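Local coordinates for protein MGS-MChE2 (PDB 5JD6) that probably hydrolyses ester bonds, as an alpha/beta hydrolase esterase from a lagoon-sediment metagenome, at residues A70-L73 with K74-V77; P208-A211 with E212-R216; M235-P238 with E239-N242; Q243-H246 with E247-E251. One frame throughout, in Å; residues are numbered along the deposited sequence.

Contact 1. Residues A70-L73 with K74-V77; sequences ARYL and KEFV
L73 and V77, one turn apart on helix 66-80, run side by side and point the same way, and their meeting is the tight part of this local contact. CD1 of L73 touches CG2 of V77 at 4.2 Å. CG2 of V77 also lies 3.4 Å from the carbonyl O of L73, because V77 turns CG1 anti to its own N (chi1 178°) and keeps CG2 beside that N, over the preceding turn. The same L73 O accepts the N-H of V77 at 3.0 Å, in a bond that is nearly straight at the hydrogen (162°). Three more i to i+4 bonds carry the backbone: K74 N to A70 O, E75 N to R71 O and F76 N to Y72 O, the last the most bent of the four (140°). CB of F76 rests 3.3 Å from L73 O before the ring swings away from the turn.

R71, K74 and E75 make up the looser, more polar side. The extended chain of E75 carries its carboxylate to a salt bridge with K10; the buried Y72 only brushes it, CD1 of Y72 lying 4.4 Å from OE1 of E75. K74 bends at chi2 and chi4, which takes NZ away from the first turn to a salt bridge with D78, while F104 offers it a cation-pi contact. R71, exposed, leans along M103 of helix 92-103.

L73 packs on strands 20-25 and 85-91 and on A100 of helix 92-103, A70 rests on L99 and M103 of that helix, and the rings of Y72 and F76 meet F11 of strand 11-16 edge-to-face.

Contact 2. Residues P208-A211 with E212-R216; sequences PEVA and EDFKR
D213, whose N-H bonds E209 O one turn back on helix 208-217, offers its OD1 to two N-H groups of R216. R216 NH2 bonds D213 OD1 at 2.7 Å (164° at the hydrogen), forming a salt bridge; R216 NE reaches the same OD1 only weakly, at 3.3 Å. OD1 lies in the guanidinium plane at its edge, whereas NH2 comes to the carboxylate from above its plane. CG of D213 sits beside its own N (chi1 -76°), which folds the carboxylate back along the preceding turn and brings D213 OD2 3.3 Å from E209 O. Both are acceptors, and E209 O is bonded instead to D213 N at 3.0 Å.

One turn apart, V210 and the buried F214 run side by side. CG1 of V210 touches CE2 of F214 at 4.0 Å, while CD2 of F214 lies 3.5 Å from V210 O. Backbone bonds from F214 to V210 and from K215 to A211 continue the helix; that from E212 N to P208 O is weak. A211 packs on W199 and L223, and F214 on I197, against the strands before and after the helix. This is the helix of a beta-alpha-beta crossover, joining strands 195-200 and 221-226 at one border of the alpha/beta hydrolase sheet.

Contact 3. Residues M235-P238 with E239-N242; sequences MEHP and EEFN
H237 turns CG beside its own N (chi1 -66°), and E240 does likewise, so that the imidazole and the extended glutamate chain run side by side. CD2 of H237 lies 3.6 Å from OE1 of E240, with the ring and carboxylate planes 77° apart. E239 reaches the same ring atom: its OE2 ends 3.9 Å from H237 CD2, the two planes only 33° apart. Two carboxylates so near would probably favour a protonated imidazole, though the structure does not settle its protonation.

In the backbone, H237 O accepts the N-H of F241 at 3.2 Å. P238 O takes the N-H of N242, which approaches from above the carbonyl plane. ND2 of N242 comes within 2.8 Å of P238 O, but at an angle too poor for a hydrogen bond; it bonds instead to G37 O, in the first turn of helix 36-41. H237 and E240 also pack on I226 of strand 221-226. The chain leaves helical geometry at H237 and regains it at once: this is the turn between the short helix 233-236 and helix 238-252, with H237 at the N-cap position and P238 opening the second helix.

Contact 4. Residues Q243-H246 with E247-E251; sequences QLLH and EWFKE
K250, whose N bonds H246 O at 3.0 Å one turn back, also forms a salt bridge from K250 NZ to E247 OE2 at 3.1 Å, on the outer side of helix 238-252, the C-terminal helix of this alpha/beta hydrolase fold. The lysine nitrogen meets the carboxylate oxygen from above its plane. E247 bends at chi2, while K250 stays extended beyond CG, which starts beside its own N (chi1 -65°); CG of K250 lies 3.2 Å from H246 O. The chain is thereby laid across the imidazole of H246. CE of K250 sits over the middle of the H246 ring, 3.4 Å from its centroid and 9° off the normal, a CH-pi contact almost straight above the face. ND1 of H246 bonds to the hydroxyl of Y41, so the ring is held at its rim by one partner and covered on a face by another.

Backbone bonds from E247 to Q243, W248 to L244 and F249 to L245 continue the helix. On the buried side L245 meets two aromatic rings. CD1 of L245 lies 3.9 Å from the centroid of the F249 ring, over its face in a CH-pi contact, and approaches CE3 of W248 at 4.4 Å. W248 directs NE1 to D222, and its side chain packs on C196 and A110 of the sheet, while L245 rests on I198 and V112. F249 also meets the ring of Y47. The phenyl face has a polar neighbour as well: L245 O stands 3.5 Å above the plane of the F249 ring, displaced from the ring centre, while accepting the N-H of F249.

Contacts 3 and 4 adjoin along helix 238-252, their centres 13 Å apart: contact 3 opens the helix and contact 4 continues it, and both touch the sheet. Contact 2 lies about 20 Å from each, centre to centre, and contact 1 stands 26 to 27 Å from all three. Contacts 1 and 2 never touch; their nearest atoms are about 14 Å apart, on opposite sides of the chain's centre. The geometry of S91, H231 and D203 is consistent with a catalytic triad, S91 probably on a nucleophile elbow. P208 in contact 2 touches this group, and F241 in contact 3 lies near the elbow without touching it.

Contact 1. Residues A70-L73 with K74-V77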
loop_
_atom_site.group_PDB
_atom_site.type_symbol
_atom_site.label_atom_id
_atom_site.label_comp_id
_atom_site.label_asym_id
_atom_site.label_seq_id
_atom_site.Cartn_x
_atom_site.Cartn_y
_atom_site.Cartn_z
ATOM N N ALA A 70 3.934 -6.092 -8.175
ATOM C CA ALA A 70 2.756 -6.860 -7.786
ATOM C C ALA A 70 3.076 -8.350 -7.706
ATOM O O ALA A 70 2.679 -9.027 -6.758
ATOM C CB ALA A 70 1.615 -6.617 -8.763
ATOM N N ARG A 71 3.794 -8.853 -8.705
ATOM C CA ARG A 71 4.199 -10.255 -8.720
ATOM C C ARG A 71 5.216 -10.548 -7.619
ATOM O O ARG A 71 5.277 -11.662 -7.100
ATOM C CB ARG A 71 4.768 -10.639 -10.089
ATOM C CG ARG A 71 3.706 -10.834 -11.163
ATOM C CD ARG A 71 4.306 -11.360 -12.458
ATOM N NE ARG A 71 5.069 -10.336 -13.165
ATOM C CZ ARG A 71 4.546 -9.498 -14.055
ATOM N NH1 ARG A 71 3.254 -9.561 -14.348
ATOM N NH2 ARG A 71 5.313 -8.596 -14.649
ATOM N N TYR A 72 6.013 -9.544 -7.267
ATOM C CA TYR A 72 6.956 -9.674 -6.164
ATOM C C TYR A 72 6.196 -9.833 -4.854
ATOM O O TYR A 72 6.576 -10.632 -3.998
ATOM C CB TYR A 72 7.886 -8.461 -6.098
ATOM C CG TYR A 72 8.975 -8.569 -5.051
ATOM C CD1 TYR A 72 10.230 -9.069 -5.377
ATOM C CD2 TYR A 72 8.751 -8.165 -3.739
ATOM C CE1 TYR A 72 11.230 -9.166 -4.427
ATOM C CE2 TYR A 72 9.747 -8.261 -2.782
ATOM C CZ TYR A 72 10.983 -8.761 -3.132
ATOM O OH TYR A 72 11.976 -8.857 -2.183
ATOM N N LEU A 73 5.123 -9.062 -4.707
ATOM C CA LEU A 73 4.263 -9.156 -3.534
ATOM C C LEU A 73 3.643 -10.543 -3.441
ATOM O O LEU A 73 3.600 -11.146 -2.368
ATOM C CB LEU A 73 3.167 -8.088 -3.580
ATOM C CG LEU A 73 2.035 -8.276 -2.567
ATOM C CD1 LEU A 73 2.555 -8.139 -1.145
ATOM C CD2 LEU A 73 0.900 -7.300 -2.828
ATOM N N LYS A 74 3.162 -11.039 -4.578
ATOM C CA LYS A 74 2.596 -12.379 -4.663
ATOM C C LYS A 74 3.624 -13.426 -4.248
ATOM O O LYS A 74 3.311 -14.361 -3.510
ATOM C CB LYS A 74 2.099 -12.658 -6.082
ATOM C CG LYS A 74 1.462 -14.023 -6.270
ATOM C CD LYS A 74 0.256 -14.202 -5.364
ATOM C CE LYS A 74 -0.590 -15.386 -5.805
ATOM N NZ LYS A 74 0.209 -16.639 -5.909
ATOM N N GLU A 75 4.855 -13.257 -4.721
ATOM C CA GLU A 75 5.936 -14.170 -4.373
ATOM C C GLU A 75 6.220 -14.133 -2.873
ATOM O O GLU A 75 6.581 -15.148 -2.277
ATOM C CB GLU A 75 7.202 -13.830 -5.161
ATOM C CG GLU A 75 8.331 -14.832 -4.978
ATOM C CD GLU A 75 9.580 -14.455 -5.750
ATOM O OE1 GLU A 75 9.601 -13.361 -6.352
ATOM O OE2 GLU A 75 10.541 -15.255 -5.754
ATOM N N PHE A 76 6.047 -12.960 -2.269
ATOM C CA PHE A 76 6.278 -12.795 -0.836
ATOM C C PHE A 76 5.215 -13.512 -0.011
ATOM O O PHE A 76 5.534 -14.211 0.950
ATOM C CB PHE A 76 6.315 -11.312 -0.461
ATOM C CG PHE A 76 6.440 -11.064 1.018
ATOM C CD1 PHE A 76 7.618 -11.360 1.687
ATOM C CD2 PHE A 76 5.381 -10.534 1.739
ATOM C CE1 PHE A 76 7.738 -11.135 3.047
ATOM C CE2 PHE A 76 5.493 -10.306 3.099
ATOM C CZ PHE A 76 6.674 -10.605 3.754
ATOM N N VAL A 77 3.953 -13.338 -0.389
ATOM C CA VAL A 77 2.849 -13.981 0.316
ATOM C C VAL A 77 2.922 -15.498 0.165
ATOM O O VAL A 77 2.716 -16.236 1.130
ATOM C CB VAL A 77 1.482 -13.476 -0.193
ATOM C CG1 VAL A 77 0.350 -14.189 0.528
ATOM C CG2 VAL A 77 1.372 -11.971 -0.006
#

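Contact 2. Residues P208-A211 with E212-R216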
loop_
_atom_site.group_PDB
_atom_site.type_symbol
_atom_site.label_atom_id
_atom_site.label_comp_id
_atom_site.label_asym_id
_atom_site.label_seq_id
_atom_site.Cartn_x
_atom_site.Cartn_y
_atom_site.Cartn_z
ATOM N N PRO A 208 -9.050 14.446 -2.875
ATOM C CA PRO A 208 -10.198 13.672 -2.386
ATOM C C PRO A 208 -11.140 13.213 -3.498
ATOM O O PRO A 208 -11.934 12.298 -3.281
ATOM C CB PRO A 208 -10.907 14.651 -1.440
ATOM C CG PRO A 208 -10.402 16.001 -1.819
ATOM C CD PRO A 208 -8.995 15.784 -2.265
ATOM N N GLU A 209 -11.052 13.841 -4.666
ATOM C CA GLU A 209 -11.836 13.420 -5.822
ATOM C C GLU A 209 -11.486 11.989 -6.214
ATOM O O GLU A 209 -12.362 11.201 -6.572
ATOM C CB GLU A 209 -11.604 14.360 -7.010
ATOM C CG GLU A 209 -12.209 15.753 -6.858
ATOM C CD GLU A 209 -11.354 16.691 -6.025
ATOM O OE1 GLU A 209 -10.438 16.211 -5.324
ATOM O OE2 GLU A 209 -11.594 17.915 -6.076
ATOM N N VAL A 210 -10.199 11.663 -6.139
ATOM C CA VAL A 210 -9.711 10.332 -6.478
ATOM C C VAL A 210 -10.318 9.276 -5.557
ATOM O O VAL A 210 -10.666 8.179 -5.997
ATOM C CB VAL A 210 -8.173 10.266 -6.394
ATOM C CG1 VAL A 210 -7.674 8.866 -6.720
ATOM C CG2 VAL A 210 -7.547 11.291 -7.331
ATOM N N ALA A 211 -10.453 9.622 -4.281
ATOM C CA ALA A 211 -11.025 8.716 -3.290
ATOM C C ALA A 211 -12.457 8.337 -3.646
ATOM O O ALA A 211 -12.845 7.172 -3.545
ATOM C CB ALA A 211 -10.977 9.347 -1.908
ATOM N N GLU A 212 -13.239 9.325 -4.069
ATOM C CA GLU A 212 -14.635 9.095 -4.418
ATOM C C GLU A 212 -14.763 8.373 -5.756
ATOM O O GLU A 212 -15.741 7.667 -5.993
ATOM C CB GLU A 212 -15.404 10.417 -4.443
ATOM C CG GLU A 212 -15.496 11.085 -3.080
ATOM C CD GLU A 212 -16.393 12.306 -3.079
ATOM O OE1 GLU A 212 -15.898 13.411 -3.387
ATOM O OE2 GLU A 212 -17.594 12.161 -2.769
ATOM N N ASP A 213 -13.772 8.550 -6.625
ATOM C CA ASP A 213 -13.699 7.781 -7.863
ATOM C C ASP A 213 -13.529 6.299 -7.542
ATOM O O ASP A 213 -14.165 5.442 -8.158
ATOM C CB ASP A 213 -12.548 8.268 -8.746
ATOM C CG ASP A 213 -12.866 9.567 -9.458
ATOM O OD1 ASP A 213 -14.055 9.811 -9.751
ATOM O OD2 ASP A 213 -11.926 10.344 -9.727
ATOM N N PHE A 214 -12.662 6.012 -6.575
ATOM C CA PHE A 214 -12.454 4.650 -6.092
ATOM C C PHE A 214 -13.745 4.071 -5.530
ATOM O O PHE A 214 -14.095 2.925 -5.805
ATOM C CB PHE A 214 -11.360 4.622 -5.022
ATOM C CG PHE A 214 -9.980 4.402 -5.569
ATOM C CD1 PHE A 214 -9.730 3.376 -6.465
ATOM C CD2 PHE A 214 -8.931 5.221 -5.189
ATOM C CE1 PHE A 214 -8.462 3.169 -6.969
ATOM C CE2 PHE A 214 -7.660 5.020 -5.690
ATOM C CZ PHE A 214 -7.425 3.992 -6.581
ATOM N N LYS A 215 -14.446 4.876 -4.739
ATOM C CA LYS A 215 -15.710 4.466 -4.141
ATOM C C LYS A 215 -16.769 4.201 -5.209
ATOM O O LYS A 215 -17.555 3.260 -5.092
ATOM C CB LYS A 215 -16.196 5.533 -3.154
ATOM C CG LYS A 215 -17.618 5.338 -2.655
ATOM C CD LYS A 215 -17.780 4.031 -1.899
ATOM C CE LYS A 215 -19.233 3.812 -1.504
ATOM N NZ LYS A 215 -19.446 2.487 -0.861
ATOM N N ARG A 216 -16.779 5.029 -6.251
ATOM C CA ARG A 216 -17.736 4.881 -7.347
ATOM C C ARG A 216 -17.577 3.552 -8.075
ATOM O O ARG A 216 -18.525 2.775 -8.190
ATOM C CB ARG A 216 -17.585 6.024 -8.358
ATOM C CG ARG A 216 -18.213 7.339 -7.938
ATOM C CD ARG A 216 -18.362 8.290 -9.122
ATOM N NE ARG A 216 -17.090 8.572 -9.787
ATOM C CZ ARG A 216 -16.758 8.118 -10.992
ATOM N NH1 ARG A 216 -17.602 7.357 -11.674
ATOM N NH2 ARG A 216 -15.580 8.428 -11.519
#

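Contact 3. Residues M235-P238 with E239-N242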
loop_
_atom_site.group_PDB
_atom_site.type_symbol
_atom_site.label_atom_id
_atom_site.label_comp_id
_atom_site.label_asym_id
_atom_site.label_seq_id
_atom_site.Cartn_x
_atom_site.Cartn_y
_atom_site.Cartn_z
ATOM N N MET A 235 0.460 8.635 9.041
ATOM C CA MET A 235 1.533 9.323 9.742
ATOM C C MET A 235 1.050 10.626 10.367
ATOM O O MET A 235 1.490 11.001 11.453
ATOM C CB MET A 235 2.695 9.585 8.780
ATOM C CG MET A 235 3.848 10.378 9.365
ATOM S SD MET A 235 5.378 10.094 8.453
ATOM C CE MET A 235 4.764 10.017 6.772
ATOM N N GLU A 236 0.142 11.312 9.682
ATOM C CA GLU A 236 -0.406 12.564 10.186
ATOM C C GLU A 236 -1.402 12.308 11.313
ATOM O O GLU A 236 -1.448 13.050 12.295
ATOM C CB GLU A 236 -1.073 13.350 9.057
ATOM C CG GLU A 236 -0.138 13.684 7.908
ATOM C CD GLU A 236 -0.857 14.304 6.728
ATOM O OE1 GLU A 236 -0.850 13.690 5.640
ATOM O OE2 GLU A 236 -1.426 15.405 6.888
ATOM N N HIS A 237 -2.197 11.254 11.166
ATOM C CA HIS A 237 -3.158 10.876 12.196
ATOM C C HIS A 237 -3.235 9.366 12.375
ATOM O O HIS A 237 -4.198 8.738 11.940
ATOM C CB HIS A 237 -4.546 11.424 11.864
ATOM C CG HIS A 237 -4.628 12.917 11.902
ATOM N ND1 HIS A 237 -4.248 13.710 10.842
ATOM C CD2 HIS A 237 -5.036 13.762 12.878
ATOM C CE1 HIS A 237 -4.424 14.982 11.160
ATOM N NE2 HIS A 237 -4.901 15.039 12.391
ATOM N N PRO A 238 -2.218 8.778 13.026
ATOM C CA PRO A 238 -2.226 7.336 13.291
ATOM C C PRO A 238 -3.332 6.964 14.270
ATOM O O PRO A 238 -3.810 5.831 14.284
ATOM C CB PRO A 238 -0.844 7.082 13.896
ATOM C CG PRO A 238 -0.463 8.388 14.512
ATOM C CD PRO A 238 -1.041 9.444 13.612
ATOM N N GLU A 239 -3.725 7.937 15.083
ATOM C CA GLU A 239 -4.802 7.776 16.047
ATOM C C GLU A 239 -6.132 7.370 15.396
ATOM O O GLU A 239 -6.686 6.315 15.707
ATOM C CB GLU A 239 -4.961 9.078 16.849
ATOM C CG GLU A 239 -5.187 10.327 15.993
ATOM C CD GLU A 239 -5.415 11.575 16.809
ATOM O OE1 GLU A 239 -6.335 11.569 17.653
ATOM O OE2 GLU A 239 -4.697 12.572 16.583
ATOM N N GLU A 240 -6.624 8.203 14.483
ATOM C CA GLU A 240 -7.937 8.016 13.883
ATOM C C GLU A 240 -7.897 6.965 12.786
ATOM O O GLU A 240 -8.888 6.275 12.543
ATOM C CB GLU A 240 -8.458 9.340 13.325
ATOM C CG GLU A 240 -8.411 10.486 14.322
ATOM C CD GLU A 240 -8.965 11.777 13.754
ATOM O OE1 GLU A 240 -8.375 12.846 14.018
ATOM O OE2 GLU A 240 -9.992 11.723 13.045
ATOM N N PHE A 241 -6.751 6.848 12.125
ATOM C CA PHE A 241 -6.576 5.847 11.083
ATOM C C PHE A 241 -6.741 4.450 11.666
ATOM O O PHE A 241 -7.487 3.629 11.130
ATOM C CB PHE A 241 -5.205 5.984 10.416
ATOM C CG PHE A 241 -5.025 5.091 9.222
ATOM C CD1 PHE A 241 -5.371 5.531 7.956
ATOM C CD2 PHE A 241 -4.518 3.809 9.367
ATOM C CE1 PHE A 241 -5.211 4.713 6.854
ATOM C CE2 PHE A 241 -4.355 2.983 8.269
ATOM C CZ PHE A 241 -4.702 3.437 7.012
ATOM N N ASN A 242 -6.045 4.191 12.769
ATOM C CA ASN A 242 -6.137 2.904 13.445
ATOM C C ASN A 242 -7.565 2.596 13.869
ATOM O O ASN A 242 -8.053 1.486 13.666
ATOM C CB ASN A 242 -5.213 2.867 14.663
ATOM C CG ASN A 242 -3.748 2.788 14.283
ATOM O OD1 ASN A 242 -3.398 2.282 13.217
ATOM N ND2 ASN A 242 -2.883 3.287 15.156
#

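Contact 4. Residues Q243-H246 with E247-E251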
loop_
_atom_site.group_PDB
_atom_site.type_symbol
_atom_site.label_atom_id
_atom_site.label_comp_id
_atom_site.label_asym_id
_atom_site.label_seq_id
_atom_site.Cartn_x
_atom_site.Cartn_y
_atom_site.Cartn_z
ATOM N N GLN A 243 -8.237 3.591 14.441
ATOM C CA GLN A 243 -9.596 3.412 14.940
ATOM C C GLN A 243 -10.587 3.177 13.802
ATOM O O GLN A 243 -11.463 2.317 13.903
ATOM C CB GLN A 243 -10.025 4.624 15.769
ATOM C CG GLN A 243 -11.217 4.358 16.674
ATOM C CD GLN A 243 -11.741 5.617 17.333
ATOM O OE1 GLN A 243 -11.620 6.715 16.787
ATOM N NE2 GLN A 243 -12.323 5.467 18.517
ATOM N N LEU A 244 -10.446 3.942 12.723
ATOM C CA LEU A 244 -11.300 3.779 11.549
ATOM C C LEU A 244 -11.103 2.407 10.916
ATOM O O LEU A 244 -12.071 1.719 10.587
ATOM C CB LEU A 244 -11.020 4.873 10.516
ATOM C CG LEU A 244 -11.564 6.273 10.805
ATOM C CD1 LEU A 244 -11.139 7.243 9.715
ATOM C CD2 LEU A 244 -13.077 6.243 10.938
ATOM N N LEU A 245 -9.844 2.016 10.751
ATOM C CA LEU A 245 -9.509 0.735 10.140
ATOM C C LEU A 245 -9.931 -0.434 11.023
ATOM O O LEU A 245 -10.443 -1.441 10.529
ATOM C CB LEU A 245 -8.008 0.658 9.848
ATOM C CG LEU A 245 -7.513 -0.647 9.222
ATOM C CD1 LEU A 245 -8.312 -0.962 7.966
ATOM C CD2 LEU A 245 -6.025 -0.571 8.909
ATOM N N HIS A 246 -9.718 -0.296 12.328
ATOM C CA HIS A 246 -10.054 -1.358 13.271
ATOM C C HIS A 246 -11.552 -1.634 13.275
ATOM O O HIS A 246 -11.978 -2.788 13.283
ATOM C CB HIS A 246 -9.587 -0.995 14.681
ATOM C CG HIS A 246 -9.565 -2.155 15.628
ATOM N ND1 HIS A 246 -9.443 -1.999 16.990
ATOM C CD2 HIS A 246 -9.641 -3.487 15.405
ATOM C CE1 HIS A 246 -9.448 -3.187 17.569
ATOM N NE2 HIS A 246 -9.568 -4.108 16.629
ATOM N N GLU A 247 -12.347 -0.567 13.267
ATOM C CA GLU A 247 -13.799 -0.701 13.286
ATOM C C GLU A 247 -14.319 -1.331 12.003
ATOM O O GLU A 247 -15.308 -2.062 12.017
ATOM C CB GLU A 247 -14.464 0.659 13.509
ATOM C CG GLU A 247 -14.710 0.986 14.974
ATOM C CD GLU A 247 -15.581 -0.049 15.666
ATOM O OE1 GLU A 247 -16.469 -0.628 15.003
ATOM O OE2 GLU A 247 -15.377 -0.284 16.876
ATOM N N TRP A 248 -13.649 -1.045 10.893
ATOM C CA TRP A 248 -14.014 -1.642 9.618
ATOM C C TRP A 248 -13.744 -3.143 9.654
ATOM O O TRP A 248 -14.517 -3.934 9.113
ATOM C CB TRP A 248 -13.248 -0.982 8.471
ATOM C CG TRP A 248 -13.687 -1.441 7.116
ATOM C CD1 TRP A 248 -14.802 -1.043 6.437
ATOM C CD2 TRP A 248 -13.020 -2.388 6.272
ATOM N NE1 TRP A 248 -14.870 -1.683 5.223
ATOM C CE2 TRP A 248 -13.788 -2.513 5.097
ATOM C CE3 TRP A 248 -11.847 -3.138 6.395
ATOM C CZ2 TRP A 248 -13.420 -3.359 4.053
ATOM C CZ3 TRP A 248 -11.485 -3.978 5.358
ATOM C CH2 TRP A 248 -12.270 -4.082 4.202
ATOM N N PHE A 249 -12.647 -3.525 10.302
ATOM C CA PHE A 249 -12.306 -4.934 10.481
ATOM C C PHE A 249 -13.362 -5.655 11.314
ATOM O O PHE A 249 -13.740 -6.786 11.010
ATOM C CB PHE A 249 -10.932 -5.080 11.146
ATOM C CG PHE A 249 -9.772 -4.837 10.218
ATOM C CD1 PHE A 249 -9.943 -4.870 8.843
ATOM C CD2 PHE A 249 -8.507 -4.585 10.724
ATOM C CE1 PHE A 249 -8.874 -4.651 7.989
ATOM C CE2 PHE A 249 -7.433 -4.365 9.878
ATOM C CZ PHE A 249 -7.617 -4.398 8.508
ATOM N N LYS A 250 -13.833 -4.990 12.364
ATOM C CA LYS A 250 -14.817 -5.569 13.274
ATOM C C LYS A 250 -16.144 -5.853 12.578
ATOM O O LYS A 250 -16.778 -6.878 12.826
ATOM C CB LYS A 250 -15.049 -4.639 14.465
ATOM C CG LYS A 250 -13.833 -4.454 15.357
ATOM C CD LYS A 250 -14.021 -3.277 16.299
ATOM C CE LYS A 250 -12.797 -3.070 17.173
ATOM N NZ LYS A 250 -12.842 -1.776 17.908
ATOM N N GLU A 251 -16.555 -4.938 11.706
ATOM C CA GLU A 251 -17.822 -5.069 10.994
ATOM C C GLU A 251 -17.843 -6.260 10.045
ATOM O O GLU A 251 -18.899 -6.825 9.773
ATOM C CB GLU A 251 -18.120 -3.800 10.200
ATOM C CG GLU A 251 -18.332 -2.566 11.042
ATOM C CD GLU A 251 -18.580 -1.338 10.196
ATOM O OE1 GLU A 251 -18.882 -1.490 8.994
ATOM O OE2 GLU A 251 -18.467 -0.220 10.731
#